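Local coordinates for NAD-dependent epimerase/dehydratase domain-containing protein (Ruegeria pomeroyi DSS-3, PDB 3IUS) that is of unknown function but probably binds an NAD-type cofactor through a Rossmann fold of the epimerase/dehydratase family, at residues R22-A25 / P26-W29; D39-E42 / A43-A46; L52-G56 / E57-L61; R131-A134 / E135-Q139. All coordinates share one frame; numbering follows the deposited sequence. Where two conformers were deposited one is given.

Contact 1: residues R22-A25 / P26-W29; sequences RALA and PQGW. With EDO (1,2-ethanediol), chain E.
Leu24 and Trp29 each carry CG beside their own backbone N and anti to the carbonyl carbon (chi1 -65° and -76°), which brings the leucine branch under the indole. CD2 of Leu24 sits over one face of the ring, offset toward the rim, in a CH-pi contact 4.2 Å from the centroid of the five-membered ring. The two side chains also touch nearer the backbone, Leu24 CB lying 3.9 Å from Trp29 CG. His66 meets the same indole edge-to-face, so an alanine in place of Trp29 would probably leave both the leucine methyl and the histidine ring without their aromatic partner. Gln27, extended beyond CG, reaches back along the helix and donates from NE2 to Ala23 O at 2.9 Å, the acceptor close to the plane of its amide. Arg22, extended from CG to NE, donates from NH1 to O2 of an ethanediol (3.0 Å), probably from the crystallisation liquor, that also bonds Val19 O. Gln27 N bonds Leu24 O (2.8 Å). Gly28 N to Ala25 O (3.1 Å) pairs with a weak bond from Trp29 N to Leu24 O (3.5 Å). Gly28 has a phi of 106° that favours glycine, since a CB there would collide with the carbonyl oxygen before it. This pair, the glycine and the apolar Leu24-Trp29 contact form a Schellman motif in the 3-10 turn that follows helix 15-24 and leads into strand 30-35 of the Rossmann fold.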
# COMPACT_ATOMS: atom_id res chain seq x y z
N ARG A 22 8.68 11.78 -5.63
CA ARG A 22 9.13 13.07 -5.14
C ARG A 22 10.47 12.95 -4.40
O ARG A 22 11.22 13.92 -4.32
CB ARG A 22 8.07 13.71 -4.24
CG ARG A 22 6.76 14.02 -4.94
CD ARG A 22 5.72 14.58 -3.97
NE ARG A 22 4.44 14.80 -4.63
CZ ARG A 22 3.31 14.16 -4.33
NH1 ARG A 22 3.30 13.24 -3.37
NH2 ARG A 22 2.20 14.43 -4.99
N ALA A 23 10.76 11.75 -3.89
CA ALA A 23 12.00 11.48 -3.18
C ALA A 23 13.10 11.05 -4.14
O ALA A 23 14.27 11.38 -3.96
CB ALA A 23 11.78 10.43 -2.10
N LEU A 24 12.72 10.31 -5.18
CA LEU A 24 13.70 9.78 -6.14
C LEU A 24 14.14 10.79 -7.19
O LEU A 24 15.31 10.83 -7.57
CB LEU A 24 13.15 8.54 -6.84
CG LEU A 24 12.89 7.31 -5.97
CD1 LEU A 24 12.40 6.17 -6.85
CD2 LEU A 24 14.16 6.92 -5.24
N ALA A 25 13.19 11.59 -7.68
CA ALA A 25 13.46 12.54 -8.76
C ALA A 25 14.66 13.45 -8.49
O ALA A 25 15.52 13.61 -9.36
CB ALA A 25 12.20 13.36 -9.08
N PRO A 26 14.73 14.03 -7.28
CA PRO A 26 15.86 14.92 -6.95
C PRO A 26 17.19 14.18 -6.90
O PRO A 26 18.24 14.82 -6.96
CB PRO A 26 15.49 15.45 -5.56
CG PRO A 26 14.02 15.25 -5.44
CD PRO A 26 13.74 13.99 -6.19
N GLN A 27 17.15 12.86 -6.79
CA GLN A 27 18.37 12.06 -6.72
C GLN A 27 18.90 11.69 -8.10
O GLN A 27 19.93 11.03 -8.22
CB GLN A 27 18.14 10.80 -5.89
CG GLN A 27 17.55 11.07 -4.52
CD GLN A 27 17.49 9.83 -3.66
OE1 GLN A 27 18.44 9.05 -3.61
NE2 GLN A 27 16.38 9.64 -2.96
N GLY A 28 18.20 12.13 -9.14
CA GLY A 28 18.66 11.91 -10.50
C GLY A 28 17.89 10.85 -11.25
O GLY A 28 18.16 10.59 -12.43
N TRP A 29 16.93 10.23 -10.58
CA TRP A 29 16.09 9.21 -11.21
C TRP A 29 15.18 9.78 -12.28
O TRP A 29 14.69 10.91 -12.16
CB TRP A 29 15.23 8.50 -10.16
CG TRP A 29 15.98 7.52 -9.33
CD1 TRP A 29 16.85 7.80 -8.31
CD2 TRP A 29 15.93 6.10 -9.43
NE1 TRP A 29 17.34 6.64 -7.77
CE2 TRP A 29 16.79 5.57 -8.44
CE3 TRP A 29 15.23 5.21 -10.26
CZ2 TRP A 29 16.97 4.20 -8.26
CZ3 TRP A 29 15.42 3.85 -10.08
CH2 TRP A 29 16.28 3.36 -9.09
C1 EDO E . 7.27 12.89 -0.09
O1 EDO E . 8.41 12.29 -0.82
C2 EDO E . 6.32 13.71 -0.92
O2 EDO E . 4.91 13.83 -0.94

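Contact 2: residues D39-E42 / A43-A46; sequences DQME and AIRA
Gln40 O, Met41 O and Glu42 O accept the amides of Ile44, Arg45 and Ala46 in turn, each at 3.0 Å, a regular i to i+4 ladder in helix 41-46. This short helix is the crossover of a beta-alpha-beta unit of the Rossmann fold, between strands 30-35 and 49-53. On its inner side Met41, a selenomethionine, and Ile44 lie next to each other and point the same way. The Met41 chain bends at chi2 and again at chi3, bringing its terminal CE to 4.0 Å from CD1 of Ile44, and both residues rest on Ser35 and Pro51 of the flanking strands. Ile44 CG1 also packs at 3.3 Å against Gln40 O, the oxygen that its own amide N grips. Gln40 turns its amide toward helix 15-24, where OE1 is hydrogen-bonded to Arg18 NH2, while Ala43 touches that same arginine. At the outer, exposed side Glu42 and Arg45 carry opposite charges but make no direct bridge: Glu42 OE2 is 4.7 Å from Arg45 NH1. Water 1 stands between them at the edge of the guanidinium and in its plane, donating to Glu42 OE2 at 2.8 Å and accepting only weakly from Arg45 NH1 at 3.4 Å.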
# COMPACT_ATOMS: atom_id res chain seq x y z
N ASP A 39 -7.40 13.25 -15.94
CA ASP A 39 -7.33 14.45 -15.11
C ASP A 39 -6.23 14.35 -14.05
O ASP A 39 -6.09 15.24 -13.21
CB ASP A 39 -8.68 14.76 -14.47
CG ASP A 39 -8.97 13.92 -13.23
OD1 ASP A 39 -10.07 14.06 -12.65
OD2 ASP A 39 -8.09 13.12 -12.83
N GLN A 40 -5.44 13.28 -14.11
CA GLN A 40 -4.37 13.05 -13.14
C GLN A 40 -2.99 13.31 -13.73
O GLN A 40 -1.98 13.17 -13.05
CB GLN A 40 -4.43 11.62 -12.59
CG GLN A 40 -5.66 11.31 -11.76
CD GLN A 40 -5.59 11.91 -10.36
OE1 GLN A 40 -4.54 11.90 -9.72
NE2 GLN A 40 -6.71 12.44 -9.89
N MSE A 41 -2.95 13.69 -15.00
CA MSE A 41 -1.68 13.92 -15.68
C MSE A 41 -0.88 15.00 -14.95
O MSE A 41 0.32 14.87 -14.75
CB MSE A 41 -1.91 14.30 -17.14
CG MSE A 41 -2.68 13.27 -17.96
SE MSE A 41 -1.70 11.59 -18.23
CE MSE A 41 -2.37 10.59 -16.71
N GLU A 42 -1.59 16.05 -14.55
CA GLU A 42 -1.01 17.18 -13.83
C GLU A 42 -0.34 16.75 -12.53
O GLU A 42 0.82 17.08 -12.27
CB GLU A 42 -2.12 18.18 -13.49
CG GLU A 42 -1.74 19.63 -13.62
CD GLU A 42 -2.10 20.19 -14.99
OE1 GLU A 42 -2.83 21.20 -15.04
OE2 GLU A 42 -1.67 19.59 -16.00
N ALA A 43 -1.10 16.03 -11.71
CA ALA A 43 -0.62 15.57 -10.41
C ALA A 43 0.59 14.65 -10.55
O ALA A 43 1.51 14.69 -9.74
CB ALA A 43 -1.74 14.87 -9.65
N ILE A 44 0.57 13.81 -11.59
CA ILE A 44 1.70 12.92 -11.84
C ILE A 44 2.96 13.72 -12.19
O ILE A 44 4.03 13.45 -11.66
CB ILE A 44 1.37 11.90 -12.94
CG1 ILE A 44 0.34 10.89 -12.42
CG2 ILE A 44 2.64 11.15 -13.38
CD1 ILE A 44 -0.12 9.89 -13.45
N ARG A 45 2.81 14.70 -13.07
CA ARG A 45 3.94 15.55 -13.44
C ARG A 45 4.53 16.25 -12.22
O ARG A 45 5.74 16.27 -12.03
CB ARG A 45 3.52 16.56 -14.51
CG ARG A 45 4.60 17.58 -14.86
CD ARG A 45 4.23 18.39 -16.09
NE ARG A 45 4.38 17.61 -17.32
CZ ARG A 45 3.37 17.15 -18.06
NH1 ARG A 45 2.12 17.39 -17.70
NH2 ARG A 45 3.62 16.45 -19.16
N ALA A 46 3.66 16.84 -11.40
CA ALA A 46 4.09 17.53 -10.19
C ALA A 46 4.86 16.63 -9.22
O ALA A 46 5.67 17.11 -8.42
CB ALA A 46 2.89 18.17 -9.48
O HOH W 1 1.04 19.54 -15.36

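Contact 3: residues L52-G56 / E57-L61; sequences LLWPG and EEPSL
Pro59 and Trp54 meet at about a right angle, the proline ring poised over one face of the indole, in the turn by which the chain leaves edge strand 49-53 of the Rossmann sheet. Pro59 CG makes a CH-pi contact 4.0 Å from the centroid of the five-membered ring, offset toward the rim, and Pro59 CD comes within 3.4 Å of Trp54 CD1. The indole is swung into this place with CG anti to the backbone N (chi1 -167°), and helix 79-90 packs on it through Ala83 and Leu84. Glu57 O approaches the same ring differently, at its edge and near its plane, 3.1 Å from Trp54 CD1. Leu52 reaches another part of the proline, its CD1 lying 4.0 Å from Pro59 CB where the two side chains meet at a slant; Phe11 of strand 7-11 adds to this apolar packing. Between these residues the chain reverses through a cis peptide before Pro55 and through Gly56, whose backbone angles would drive any CB into Glu57 N. No direct hydrogen bond joins the two segments. Instead Leu53 O accepts two waters, water 2 donating to it while accepting from Glu57 N, and water 3 donating to Leu53 O at 2.7 Å and to Glu57 O at 2.6 Å.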
# COMPACT_ATOMS: atom_id res chain seq x y z
N LEU A 52 1.84 9.37 -18.29
CA LEU A 52 1.35 8.59 -19.42
C LEU A 52 -0.10 8.20 -19.18
O LEU A 52 -0.46 7.79 -18.08
CB LEU A 52 2.18 7.33 -19.62
CG LEU A 52 3.55 7.43 -20.27
CD1 LEU A 52 4.14 6.04 -20.41
CD2 LEU A 52 3.43 8.10 -21.63
N LEU A 53 -0.92 8.32 -20.22
CA LEU A 53 -2.30 7.86 -20.15
C LEU A 53 -2.37 6.39 -20.53
O LEU A 53 -1.94 6.01 -21.62
CB LEU A 53 -3.18 8.70 -21.08
CG LEU A 53 -4.70 8.51 -21.00
CD1 LEU A 53 -5.21 8.77 -19.59
CD2 LEU A 53 -5.38 9.43 -22.01
N TRP A 54 -2.90 5.57 -19.63
CA TRP A 54 -3.02 4.13 -19.88
C TRP A 54 -4.15 3.53 -19.03
O TRP A 54 -4.18 3.72 -17.82
CB TRP A 54 -1.69 3.43 -19.59
CG TRP A 54 -1.63 2.02 -20.09
CD1 TRP A 54 -1.47 1.62 -21.38
CD2 TRP A 54 -1.75 0.83 -19.31
NE1 TRP A 54 -1.48 0.25 -21.46
CE2 TRP A 54 -1.64 -0.26 -20.20
CE3 TRP A 54 -1.93 0.57 -17.95
CZ2 TRP A 54 -1.72 -1.59 -19.77
CZ3 TRP A 54 -2.00 -0.75 -17.52
CH2 TRP A 54 -1.90 -1.81 -18.43
N PRO A 55 -5.08 2.78 -19.66
CA PRO A 55 -5.19 2.34 -21.06
C PRO A 55 -5.08 3.43 -22.12
O PRO A 55 -5.53 4.56 -21.92
CB PRO A 55 -6.59 1.72 -21.12
CG PRO A 55 -6.82 1.23 -19.75
CD PRO A 55 -6.18 2.24 -18.84
N GLY A 56 -4.50 3.06 -23.25
CA GLY A 56 -4.31 3.96 -24.37
C GLY A 56 -3.18 3.39 -25.20
O GLY A 56 -3.23 2.23 -25.60
N GLU A 57 -2.16 4.19 -25.46
CA GLU A 57 -0.97 3.67 -26.11
C GLU A 57 -0.20 2.81 -25.12
O GLU A 57 -0.25 3.03 -23.91
CB GLU A 57 -0.08 4.80 -26.65
CG GLU A 57 -0.65 5.48 -27.89
CD GLU A 57 -1.03 4.50 -29.00
OE1 GLU A 57 -0.51 3.36 -29.01
OE2 GLU A 57 -1.86 4.88 -29.86
N GLU A 58 0.49 1.80 -25.64
CA GLU A 58 1.29 0.93 -24.80
C GLU A 58 2.50 1.70 -24.28
O GLU A 58 3.24 2.30 -25.05
CB GLU A 58 1.73 -0.29 -25.62
CG GLU A 58 2.63 -1.26 -24.88
CD GLU A 58 2.94 -2.49 -25.70
OE1 GLU A 58 4.05 -3.05 -25.55
OE2 GLU A 58 2.07 -2.90 -26.51
N PRO A 59 2.69 1.70 -22.95
CA PRO A 59 3.87 2.35 -22.38
C PRO A 59 5.13 1.64 -22.86
O PRO A 59 5.15 0.41 -22.92
CB PRO A 59 3.70 2.13 -20.87
CG PRO A 59 2.25 1.85 -20.67
CD PRO A 59 1.81 1.14 -21.91
N SER A 60 6.17 2.40 -23.21
CA SER A 60 7.41 1.81 -23.68
C SER A 60 8.27 1.28 -22.54
O SER A 60 8.33 1.87 -21.47
CB SER A 60 8.22 2.82 -24.49
OG SER A 60 9.45 2.26 -24.89
N LEU A 61 8.94 0.16 -22.79
CA LEU A 61 9.81 -0.44 -21.78
C LEU A 61 11.27 -0.16 -22.09
O LEU A 61 12.16 -0.60 -21.36
CB LEU A 61 9.58 -1.96 -21.69
CG LEU A 61 8.23 -2.38 -21.11
CD1 LEU A 61 8.02 -3.89 -21.24
CD2 LEU A 61 8.13 -1.95 -19.66
O HOH W 2 -2.09 6.55 -24.22
O HOH W 3 0.41 4.85 -22.24

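Contact 4: residues R131-A134 / E135-Q139; sequences RVMA and EQQWQ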
# COMPACT_ATOMS: atom_id res chain seq x y z
N ARG A 131 -5.98 -10.58 -5.15
CA ARG A 131 -4.62 -10.21 -4.76
C ARG A 131 -3.71 -11.43 -4.82
O ARG A 131 -2.61 -11.36 -5.36
CB ARG A 131 -4.58 -9.60 -3.36
CG ARG A 131 -5.04 -8.17 -3.29
CD ARG A 131 -4.05 -7.23 -3.97
NE ARG A 131 -4.54 -5.85 -3.92
CZ ARG A 131 -3.92 -4.82 -4.48
NH1 ARG A 131 -2.78 -4.99 -5.13
NH2 ARG A 131 -4.45 -3.60 -4.38
N VAL A 132 -4.17 -12.55 -4.25
CA VAL A 132 -3.37 -13.77 -4.27
C VAL A 132 -3.09 -14.21 -5.71
O VAL A 132 -1.96 -14.59 -6.04
CB VAL A 132 -4.05 -14.92 -3.51
CG1 VAL A 132 -3.34 -16.24 -3.80
CG2 VAL A 132 -4.08 -14.62 -2.01
N MSE A 133 -4.12 -14.16 -6.55
CA MSE A 133 -3.99 -14.44 -7.97
C MSE A 133 -2.89 -13.60 -8.58
O MSE A 133 -2.00 -14.10 -9.27
CB MSE A 133 -5.28 -14.06 -8.70
CG MSE A 133 -6.36 -15.10 -8.81
SE MSE A 133 -7.41 -14.60 -10.40
CE MSE A 133 -6.17 -15.23 -11.75
N ALA A 134 -2.97 -12.29 -8.35
CA ALA A 134 -2.02 -11.35 -8.92
C ALA A 134 -0.60 -11.66 -8.47
O ALA A 134 0.32 -11.72 -9.28
CB ALA A 134 -2.40 -9.91 -8.57
N GLU A 135 -0.42 -11.89 -7.17
CA GLU A 135 0.90 -12.22 -6.64
C GLU A 135 1.46 -13.45 -7.35
O GLU A 135 2.63 -13.47 -7.72
CB GLU A 135 0.86 -12.51 -5.15
CG GLU A 135 0.64 -11.30 -4.27
CD GLU A 135 1.13 -11.54 -2.84
OE1 GLU A 135 1.97 -12.43 -2.63
OE2 GLU A 135 0.67 -10.83 -1.92
N GLN A 136 0.63 -14.47 -7.50
CA GLN A 136 1.06 -15.73 -8.10
C GLN A 136 1.45 -15.55 -9.55
O GLN A 136 2.42 -16.15 -10.03
CB GLN A 136 -0.04 -16.80 -7.94
CG GLN A 136 -0.21 -17.28 -6.50
CD GLN A 136 -1.53 -17.98 -6.23
OE1 GLN A 136 -2.40 -18.07 -7.10
NE2 GLN A 136 -1.69 -18.48 -5.01
N GLN A 137 0.71 -14.71 -10.26
CA GLN A 137 1.01 -14.42 -11.66
C GLN A 137 2.38 -13.74 -11.78
O GLN A 137 3.20 -14.12 -12.61
CB GLN A 137 -0.10 -13.57 -12.29
CG GLN A 137 -1.40 -14.33 -12.48
CD GLN A 137 -2.57 -13.43 -12.85
OE1 GLN A 137 -2.53 -12.22 -12.68
NE2 GLN A 137 -3.64 -14.05 -13.36
N TRP A 138 2.62 -12.74 -10.94
CA TRP A 138 3.91 -12.08 -10.93
C TRP A 138 5.05 -13.04 -10.56
O TRP A 138 6.08 -13.06 -11.21
CB TRP A 138 3.88 -10.87 -9.99
CG TRP A 138 3.21 -9.69 -10.61
CD1 TRP A 138 1.97 -9.20 -10.31
CD2 TRP A 138 3.74 -8.85 -11.63
NE1 TRP A 138 1.69 -8.10 -11.09
CE2 TRP A 138 2.76 -7.86 -11.91
CE3 TRP A 138 4.94 -8.82 -12.34
CZ2 TRP A 138 2.96 -6.87 -12.87
CZ3 TRP A 138 5.13 -7.84 -13.30
CH2 TRP A 138 4.15 -6.88 -13.55
N GLN A 139 4.83 -13.86 -9.53
CA GLN A 139 5.87 -14.78 -9.07
C GLN A 139 6.19 -15.88 -10.10
O GLN A 139 7.21 -16.56 -9.98
CB GLN A 139 5.48 -15.41 -7.73
CG GLN A 139 5.48 -14.44 -6.54
CD GLN A 139 6.87 -14.24 -5.95
OE1 GLN A 139 7.87 -14.69 -6.50
NE2 GLN A 139 6.93 -13.57 -4.80
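Met133 and Gln137 stand one helical turn apart, the selenomethionine CE lying 3.2 Å from NE2 of the glutamine, a close approach to an amide hydrogen-bonded at both ends. Gln137 has CG beside its backbone N and an extended chain (chi1 -70°, chi2 169°), which carries the amide to the loop at 76-78: OE1 accepts from Asp78 N and NE2 donates to Gly76 O. An alanine here would probably leave both of those backbone groups without their mate. Trp138 reinforces the link, its NE1 hydrogen-bonded to Asp78 OD1, while its CD1 lies 3.2 Å from Ala134 O. The buried Glu135 has both oxygens satisfied, OE1 in a salt bridge with Arg150 NH2 and OE2 by Ser102 OG, and the nearby arginine is likely to favour the charged carboxylate. Along the main chain, Arg131, Val132, Met133 and Ala134 give their carbonyl oxygens to the amides of Glu135 (2.9 Å), Gln136 (3.0 Å), Gln137 (2.9 Å) and Trp138 (3.0 Å). The exposed Gln136 slants across the buried Val132, its NE2 3.0 Å from Val132 CG1. Helix 126-140 thus lies on strands 97-103 and 146-155, with Ala134 and Glu135 on Tyr100, the Trp138 ring stacked with that tyrosine, and helix 79-90 flanking Gln137 and Trp138.

All four contacts are local and follow one another along the chain; none nests within or crosses another. Contact 1 closes the end of helix 15-24 and turns the chain into strand 30-35. From there contact 2 begins the crossover helix 41-46, which returns the chain to strand 49-53, and contact 3 turns it out of that strand toward strand 66-69. Contacts 2 and 3 touch, Met41 CE lying 3.7 Å from Leu52 O, whereas contacts 1 and 2 come no nearer than about 5 Å between closest atoms. Contact 4 comes much later, its centre about 22 Å from that of contact 3; helix 79-90 lies against both, joining the two across the fold.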